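Local coordinates for possible transcriptional regulatory arsR-family protein (Mycobacterium bovis, PDB 3GW2) that probably binds DNA as a transcriptional regulator of the ArsR family, within a network that coordinates tolerance to the antitubercular drug bedaquiline, at residues 22-27 and 56-61; 32-37 and 42-47; 66-71 and 77-82. One frame throughout, in Å; residues are numbered along the deposited sequence. Where two conformers were deposited one is given.

Contact 1. Residues 22-27 and 56-61; sequences LANGRR and SANLQA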
loop_
_atom_site.group_PDB
_atom_site.type_symbol
_atom_site.label_atom_id
_atom_site.label_comp_id
_atom_site.label_asym_id
_atom_site.label_seq_id
_atom_site.Cartn_x
_atom_site.Cartn_y
_atom_site.Cartn_z
ATOM N N LEU A 22 4.968 1.317 0.011
ATOM C CA LEU A 22 4.389 1.796 1.259
ATOM C C LEU A 22 4.766 0.925 2.444
ATOM O O LEU A 22 4.560 1.312 3.589
ATOM C CB LEU A 22 2.853 1.874 1.145
ATOM C CG LEU A 22 2.213 2.980 0.297
ATOM C CD1 LEU A 22 0.692 2.750 0.099
ATOM C CD2 LEU A 22 2.468 4.364 0.884
ATOM N N ALA A 23 5.328 -0.246 2.166
ATOM C CA ALA A 23 5.489 -1.298 3.175
ATOM C C ALA A 23 6.708 -1.131 4.084
ATOM O O ALA A 23 7.306 -2.114 4.488
ATOM C CB ALA A 23 5.518 -2.679 2.501
ATOM N N ASN A 24 7.067 0.106 4.401
ATOM C CA ASN A 24 8.191 0.378 5.279
ATOM C C ASN A 24 7.896 1.654 6.051
ATOM O O ASN A 24 7.775 2.729 5.460
ATOM C CB ASN A 24 9.486 0.489 4.461
ATOM C CG ASN A 24 10.721 0.699 5.329
ATOM O OD1 ASN A 24 10.871 1.737 5.972
ATOM N ND2 ASN A 24 11.612 -0.280 5.338
ATOM N N GLY A 25 7.771 1.530 7.369
ATOM C CA GLY A 25 7.314 2.641 8.204
ATOM C C GLY A 25 8.220 3.849 8.177
ATOM O O GLY A 25 7.762 5.002 8.151
ATOM N N ARG A 26 9.518 3.580 8.170
ATOM C CA ARG A 26 10.520 4.627 8.130
ATOM C C ARG A 26 10.591 5.291 6.762
ATOM O O ARG A 26 10.767 6.500 6.664
ATOM C CB ARG A 26 11.882 4.069 8.553
ATOM C CG ARG A 26 12.794 5.122 9.099
ATOM C CD ARG A 26 14.210 4.630 9.191
ATOM N NE ARG A 26 15.096 5.724 9.562
ATOM C CZ ARG A 26 16.419 5.637 9.618
ATOM N NH1 ARG A 26 17.030 4.497 9.312
ATOM N NH2 ARG A 26 17.131 6.698 9.973
ATOM N N ARG A 27 10.417 4.508 5.703
ATOM C CA ARG A 27 10.292 5.055 4.344
ATOM C C ARG A 27 9.112 6.038 4.185
ATOM O O ARG A 27 9.175 6.997 3.392
ATOM C CB ARG A 27 10.204 3.890 3.352
ATOM C CG ARG A 27 9.887 4.249 1.919
ATOM C CD ARG A 27 10.472 3.219 0.969
ATOM N NE ARG A 27 9.731 1.963 0.946
ATOM C CZ ARG A 27 10.261 0.755 1.133
ATOM N NH1 ARG A 27 11.556 0.607 1.365
ATOM N NH2 ARG A 27 9.488 -0.322 1.076
ATOM N N SER A 56 18.717 6.792 -0.526
ATOM C CA SER A 56 18.613 6.610 -1.960
ATOM C C SER A 56 17.906 5.297 -2.305
ATOM O O SER A 56 17.079 5.266 -3.221
ATOM C CB SER A 56 20.005 6.714 -2.610
ATOM O OG SER A 56 19.935 6.386 -3.989
ATOM N N ALA A 57 18.204 4.227 -1.558
ATOM C CA ALA A 57 17.463 2.963 -1.664
ATOM C C ALA A 57 15.959 3.142 -1.395
ATOM O O ALA A 57 15.136 2.638 -2.151
ATOM C CB ALA A 57 18.062 1.874 -0.731
ATOM N N ASN A 58 15.608 3.848 -0.326
ATOM C CA ASN A 58 14.208 4.070 0.002
ATOM C C ASN A 58 13.514 4.962 -1.041
ATOM O O ASN A 58 12.349 4.740 -1.362
ATOM C CB ASN A 58 14.056 4.699 1.388
ATOM C CG ASN A 58 14.109 3.680 2.503
ATOM O OD1 ASN A 58 13.533 2.603 2.401
ATOM N ND2 ASN A 58 14.789 4.027 3.589
ATOM N N LEU A 59 14.230 5.972 -1.548
ATOM C CA LEU A 59 13.688 6.825 -2.617
ATOM C C LEU A 59 13.428 6.050 -3.922
ATOM O O LEU A 59 12.401 6.242 -4.570
ATOM C CB LEU A 59 14.584 8.048 -2.841
ATOM C CG LEU A 59 14.485 9.076 -1.706
ATOM C CD1 LEU A 59 15.698 9.999 -1.674
ATOM C CD2 LEU A 59 13.172 9.885 -1.812
ATOM N N GLN A 60 14.357 5.170 -4.291
ATOM C CA GLN A 60 14.146 4.218 -5.386
ATOM C C GLN A 60 12.917 3.339 -5.173
ATOM O O GLN A 60 12.142 3.114 -6.113
ATOM C CB GLN A 60 15.370 3.326 -5.573
ATOM C CG GLN A 60 16.240 3.704 -6.746
ATOM C CD GLN A 60 16.833 5.094 -6.646
ATOM O OE1 GLN A 60 16.375 6.023 -7.324
ATOM N NE2 GLN A 60 17.862 5.249 -5.812
ATOM N N ALA A 61 12.738 2.850 -3.947
ATOM C CA ALA A 61 11.573 2.041 -3.611
ATOM C C ALA A 61 10.283 2.827 -3.808
ATOM O O ALA A 61 9.324 2.312 -4.380
ATOM C CB ALA A 61 11.671 1.496 -2.192
#

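Contact 2. Residues 32-37 and 42-47; sequences DLLAQG and EAIATA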
loop_
_atom_site.group_PDB
_atom_site.type_symbol
_atom_site.label_atom_id
_atom_site.label_comp_id
_atom_site.label_asym_id
_atom_site.label_seq_id
_atom_site.Cartn_x
_atom_site.Cartn_y
_atom_site.Cartn_z
ATOM N N ASP A 32 5.920 12.114 4.256
ATOM C CA ASP A 32 5.512 13.246 5.103
ATOM C C ASP A 32 6.402 14.451 4.895
ATOM O O ASP A 32 5.927 15.587 4.871
ATOM C CB ASP A 32 5.505 12.859 6.583
ATOM C CG ASP A 32 4.107 12.610 7.107
ATOM O OD1 ASP A 32 3.236 13.501 6.972
ATOM O OD2 ASP A 32 3.863 11.523 7.659
ATOM N N LEU A 33 7.694 14.195 4.710
ATOM C CA LEU A 33 8.664 15.256 4.493
ATOM C C LEU A 33 8.458 15.980 3.163
ATOM O O LEU A 33 8.580 17.206 3.090
ATOM C CB LEU A 33 10.087 14.704 4.580
ATOM C CG LEU A 33 11.198 15.739 4.535
ATOM C CD1 LEU A 33 11.241 16.578 5.821
ATOM C CD2 LEU A 33 12.521 15.050 4.284
ATOM N N LEU A 34 8.147 15.220 2.117
ATOM C CA LEU A 34 7.963 15.793 0.788
ATOM C C LEU A 34 6.575 16.409 0.608
ATOM O O LEU A 34 6.315 17.072 -0.387
ATOM C CB LEU A 34 8.206 14.725 -0.285
ATOM C CG LEU A 34 9.612 14.119 -0.388
ATOM C CD1 LEU A 34 9.614 13.073 -1.458
ATOM C CD2 LEU A 34 10.650 15.191 -0.678
ATOM N N ALA A 35 5.698 16.179 1.579
ATOM C CA ALA A 35 4.292 16.543 1.477
ATOM C C ALA A 35 4.010 17.735 2.342
ATOM O O ALA A 35 3.809 17.576 3.540
ATOM C CB ALA A 35 3.398 15.357 1.910
ATOM N N GLN A 36 4.032 18.934 1.761
ATOM C CA GLN A 36 4.456 19.119 0.372
ATOM C C GLN A 36 5.708 20.030 0.231
ATOM O O GLN A 36 5.961 20.948 1.034
ATOM C CB GLN A 36 3.276 19.576 -0.498
ATOM C CG GLN A 36 3.528 19.605 -2.015
ATOM C CD GLN A 36 3.385 18.259 -2.716
ATOM O OE1 GLN A 36 2.464 17.475 -2.438
ATOM N NE2 GLN A 36 4.282 18.000 -3.665
ATOM N N GLY A 37 6.478 19.749 -0.814
ATOM C CA GLY A 37 7.633 20.532 -1.187
ATOM C C GLY A 37 8.744 19.567 -1.529
ATOM O O GLY A 37 9.184 18.795 -0.675
ATOM N N GLU A 42 20.120 14.677 -0.281
ATOM C CA GLU A 42 20.970 15.027 0.864
ATOM C C GLU A 42 20.103 15.527 2.018
ATOM O O GLU A 42 20.246 15.087 3.170
ATOM C CB GLU A 42 21.978 16.120 0.462
ATOM C CG GLU A 42 23.398 15.863 0.929
ATOM C CD GLU A 42 24.276 17.130 0.938
ATOM O OE1 GLU A 42 24.283 17.887 -0.072
ATOM O OE2 GLU A 42 24.960 17.369 1.969
ATOM N N ALA A 43 19.188 16.444 1.692
ATOM C CA ALA A 43 18.283 17.026 2.688
ATOM C C ALA A 43 17.335 15.981 3.293
ATOM O O ALA A 43 17.099 15.973 4.509
ATOM C CB ALA A 43 17.501 18.211 2.088
ATOM N N ILE A 44 16.806 15.101 2.446
ATOM C CA ILE A 44 15.895 14.028 2.865
ATOM C C ILE A 44 16.617 13.040 3.802
ATOM O O ILE A 44 16.058 12.593 4.814
ATOM C CB ILE A 44 15.327 13.259 1.631
ATOM C CG1 ILE A 44 14.416 14.173 0.797
ATOM C CG2 ILE A 44 14.559 12.006 2.049
ATOM C CD1 ILE A 44 14.195 13.691 -0.629
ATOM N N ALA A 45 17.856 12.720 3.465
ATOM C CA ALA A 45 18.684 11.828 4.274
ATOM C C ALA A 45 18.918 12.437 5.656
ATOM O O ALA A 45 18.743 11.778 6.685
ATOM C CB ALA A 45 20.007 11.589 3.580
ATOM N N THR A 46 19.308 13.705 5.667
ATOM C CA THR A 46 19.578 14.439 6.899
ATOM C C THR A 46 18.323 14.605 7.771
ATOM O O THR A 46 18.374 14.397 8.992
ATOM C CB THR A 46 20.177 15.804 6.571
ATOM O OG1 THR A 46 21.407 15.609 5.852
ATOM C CG2 THR A 46 20.471 16.603 7.853
ATOM N N ALA A 47 17.202 14.960 7.141
ATOM C CA ALA A 47 15.945 15.151 7.859
ATOM C C ALA A 47 15.438 13.859 8.493
ATOM O O ALA A 47 14.851 13.884 9.568
ATOM C CB ALA A 47 14.867 15.749 6.934
#

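Contact 3. Residues 66-71 and 77-82; sequences GLVEAR and QYYRIA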
loop_
_atom_site.group_PDB
_atom_site.type_symbol
_atom_site.label_atom_id
_atom_site.label_comp_id
_atom_site.label_asym_id
_atom_site.label_seq_id
_atom_site.Cartn_x
_atom_site.Cartn_y
_atom_site.Cartn_z
ATOM N N GLY A 66 5.740 4.364 -7.993
ATOM C CA GLY A 66 5.092 5.485 -8.656
ATOM C C GLY A 66 4.708 6.625 -7.731
ATOM O O GLY A 66 3.917 7.496 -8.116
ATOM N N LEU A 67 5.295 6.647 -6.537
ATOM C CA LEU A 67 4.865 7.553 -5.473
ATOM C C LEU A 67 5.648 8.868 -5.440
ATOM O O LEU A 67 5.168 9.870 -4.906
ATOM C CB LEU A 67 4.942 6.858 -4.107
ATOM C CG LEU A 67 4.051 5.632 -3.866
ATOM C CD1 LEU A 67 4.166 5.175 -2.423
ATOM C CD2 LEU A 67 2.590 5.898 -4.229
ATOM N N VAL A 68 6.856 8.849 -5.995
ATOM C CA VAL A 68 7.671 10.054 -6.121
ATOM C C VAL A 68 8.233 10.165 -7.547
ATOM O O VAL A 68 8.308 9.164 -8.271
ATOM C CB VAL A 68 8.839 10.090 -5.093
ATOM C CG1 VAL A 68 8.311 10.187 -3.653
ATOM C CG2 VAL A 68 9.778 8.884 -5.257
ATOM N N GLU A 69 8.601 11.382 -7.947
ATOM C CA GLU A 69 9.363 11.590 -9.178
ATOM C C GLU A 69 10.661 12.294 -8.838
ATOM O O GLU A 69 10.780 12.889 -7.766
ATOM C CB GLU A 69 8.566 12.391 -10.206
ATOM C CG GLU A 69 7.262 11.708 -10.590
ATOM C CD GLU A 69 7.101 11.522 -12.076
ATOM O OE1 GLU A 69 7.736 12.277 -12.847
ATOM O OE2 GLU A 69 6.327 10.620 -12.480
ATOM N N ALA A 70 11.629 12.211 -9.748
ATOM C CA ALA A 70 12.960 12.733 -9.519
ATOM C C ALA A 70 13.422 13.586 -10.688
ATOM O O ALA A 70 13.017 13.370 -11.828
ATOM C CB ALA A 70 13.940 11.598 -9.282
ATOM N N ARG A 71 14.258 14.568 -10.391
ATOM C CA ARG A 71 14.962 15.319 -11.415
ATOM C C ARG A 71 16.391 15.545 -10.964
ATOM O O ARG A 71 16.670 15.628 -9.764
ATOM C CB ARG A 71 14.264 16.647 -11.724
ATOM C CG ARG A 71 14.172 17.604 -10.560
ATOM C CD ARG A 71 13.528 18.926 -10.957
ATOM N NE ARG A 71 13.588 19.837 -9.818
ATOM C CZ ARG A 71 14.582 20.702 -9.598
ATOM N NH1 ARG A 71 15.602 20.805 -10.456
ATOM N NH2 ARG A 71 14.550 21.468 -8.516
ATOM N N GLN A 77 20.036 15.555 -6.820
ATOM C CA GLN A 77 18.821 14.947 -7.305
ATOM C C GLN A 77 17.680 15.413 -6.389
ATOM O O GLN A 77 17.795 15.368 -5.156
ATOM C CB GLN A 77 18.972 13.432 -7.229
ATOM C CG GLN A 77 18.577 12.675 -8.472
ATOM C CD GLN A 77 18.605 11.172 -8.261
ATOM O OE1 GLN A 77 19.052 10.682 -7.217
ATOM N NE2 GLN A 77 18.116 10.432 -9.244
ATOM N N TYR A 78 16.594 15.877 -6.987
ATOM C CA TYR A 78 15.445 16.376 -6.240
ATOM C C TYR A 78 14.254 15.445 -6.434
ATOM O O TYR A 78 13.902 15.092 -7.561
ATOM C CB TYR A 78 15.090 17.809 -6.668
ATOM C CG TYR A 78 16.170 18.818 -6.348
ATOM C CD1 TYR A 78 16.134 19.558 -5.166
ATOM C CD2 TYR A 78 17.241 19.029 -7.224
ATOM C CE1 TYR A 78 17.139 20.489 -4.861
ATOM C CE2 TYR A 78 18.251 19.954 -6.928
ATOM C CZ TYR A 78 18.195 20.674 -5.742
ATOM O OH TYR A 78 19.191 21.587 -5.445
ATOM N N TYR A 79 13.638 15.054 -5.329
ATOM C CA TYR A 79 12.482 14.154 -5.362
ATOM C C TYR A 79 11.239 14.888 -4.900
ATOM O O TYR A 79 11.319 15.752 -4.022
ATOM C CB TYR A 79 12.707 12.955 -4.437
ATOM C CG TYR A 79 13.509 11.834 -5.044
ATOM C CD1 TYR A 79 12.867 10.722 -5.586
ATOM C CD2 TYR A 79 14.905 11.886 -5.088
ATOM C CE1 TYR A 79 13.584 9.672 -6.151
ATOM C CE2 TYR A 79 15.645 10.831 -5.647
ATOM C CZ TYR A 79 14.966 9.729 -6.175
ATOM O OH TYR A 79 15.652 8.673 -6.725
ATOM N N ARG A 80 10.103 14.544 -5.488
ATOM C CA ARG A 80 8.827 15.035 -5.011
ATOM C C ARG A 80 7.735 14.001 -5.173
ATOM O O ARG A 80 7.824 13.084 -5.983
ATOM C CB ARG A 80 8.399 16.328 -5.710
ATOM C CG ARG A 80 8.848 16.500 -7.141
ATOM C CD ARG A 80 8.240 15.535 -8.112
ATOM N NE ARG A 80 7.769 16.173 -9.353
ATOM C CZ ARG A 80 8.522 16.455 -10.415
ATOM N NH1 ARG A 80 9.830 16.223 -10.429
ATOM N NH2 ARG A 80 7.958 17.002 -11.478
ATOM N N ILE A 81 6.695 14.197 -4.381
ATOM C CA ILE A 81 5.452 13.442 -4.490
ATOM C C ILE A 81 4.932 13.556 -5.918
ATOM O O ILE A 81 4.846 14.650 -6.457
ATOM C CB ILE A 81 4.460 13.935 -3.417
ATOM C CG1 ILE A 81 4.885 13.309 -2.075
ATOM C CG2 ILE A 81 2.968 13.632 -3.802
ATOM C CD1 ILE A 81 4.141 13.828 -0.892
ATOM N N ALA A 82 4.635 12.405 -6.526
ATOM C CA ALA A 82 4.383 12.299 -7.969
ATOM C C ALA A 82 3.139 13.030 -8.483
ATOM O O ALA A 82 3.123 13.485 -9.637
ATOM C CB ALA A 82 4.366 10.831 -8.403
#

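Contact 1. Residues 22-27 and 56-61
R27 and N58 run past each other at a slant, the guanidinium plane turned 56° from the carboxamide. Their hydrogen bond joins R27 NH1 to N58 OD1 at 3.0 Å; the donor lies in the carbonyl plane of N58, while OD1 sits slightly out of the guanidinium plane. The R27 chain bends at chi3 (75°), bringing its flat head back beside helix 52-64, and R27 CD passes 3.4 Å from N58 O. Both faces of the head are covered. N24 CB stands 3.4 Å above the plane, over its centre, and A61 CB occupies the opposite face nearer the rim, 3.7 Å from R27 CZ. Alanine suits that place because its side chain ends at CB, so the flat group can lie close to helix 52-64. N24 has a second task: its OD1 accepts from R27 N at 2.8 Å, a capping bond where the chain turns into helix 27-34. The other nitrogens of R27 reach the end of helix 11-22, NE to A21 O and NH2 to K20 O. One cation thus links carbonyls of that helix, where the helix dipole would probably welcome positive charge, to N58 of helix 52-64, part of the helix-turn-helix motif.

Contact 2. Residues 32-37 and 42-47
The E42 carbonyl oxygen, on the helix that offers I44 and A47 to L33 and L34, is gripped twice. T46 N and T46 OG1 are each 3.0 Å from E42 O and arrive from opposite faces of its plane. Threonine suits this solvent-facing flank because its hydroxyl can fold back on the preceding turn. Across to residues 32-37 the contact is apolar. L33 carries CG anti to its own N (chi1 -173°), and the fork of its two methyls reaches toward helix 41-48: CD2 comes to 3.6 Å from A47 CB and CD1 to 3.9 Å from the same methyl. L33 CD2 also rests 3.8 Å from I44 CA, so the branch lies close against the helix backbone. A47, being small, leaves room for that approach. Deeper in, L34 and I44 cross at about a right angle, with L34 CD2 meeting I44 CD1 at 3.8 Å. The long CG1-CD1 arm of I44 bridges the distance, and its end also packs on L59 of helix 52-64; L34 in turn packs on I81 of strand 76-81. With only carbon atoms meeting across the contact, the fit of the side chains, rather than directed bonds, probably governs how helix 27-34 and the first helix of the helix-turn-helix motif seat on each other, and the hydrophobic effect would supply most of the cohesion.

Contact 3. Residues 66-71 and 77-82
Paired backbone bonds tie E69 to R80 and R71 to Y78 in the antiparallel beta hairpin that forms the wing of this winged helix-turn-helix fold. E69 N to R80 O is 2.7 Å, and R80 N returns to E69 O; R71 and Y78 repeat the exchange, with Y78 N to R71 O at 2.8 Å. At the base, A82 N still reaches L67 O, at 3.1 Å, where the strand pairing gives out. G66 takes positive phi in a Schellman motif that ends helix 52-64, a backbone shape that suits glycine. On the face carrying R71 and Y78, the guanidinium lies flat on the phenol ring, planes 3° apart and centres 4.5 Å apart. The extended arginine chain lets NH2 stand over the rim of the ring near CG, while salt bridges from NH2 to E38 and from NH1 to E73 hold the group in its orientation. A70 and Y79 share the other face, which turns toward helix 52-64, where Y79 packs on L59. There the small A70 can come close to its aromatic neighbour: its CB lies over one face of the Y79 ring, 3.8 Å from the centroid, a CH-pi contact. V68 meets the same ring at its edge, with CG2 3.6 Å from Y79 CD1.

All three contacts are partly buried, each setting buried residues (N58; L34 and I44; V68 and Y79) beside more exposed ones. Contact 1 joins the loop before helix 27-34 to helix 52-64, contact 2, nested in the loop it closes, joins helices 27-34 and 41-48, and contact 3 pairs two strands. Their chemistry differs accordingly: a charged head among carbonyls, then carbon packing, then a backbone ladder with a charged, partly exposed face. Helix 52-64 turns N58 and A61 to contact 1 and L59 to the interior, where L59 CD2 lies 4.1 Å from I44 CD1 and CB packs on the Y79 ring. L34 CD1, 3.9 Å from V68 CG1, bridges contacts 2 and 3.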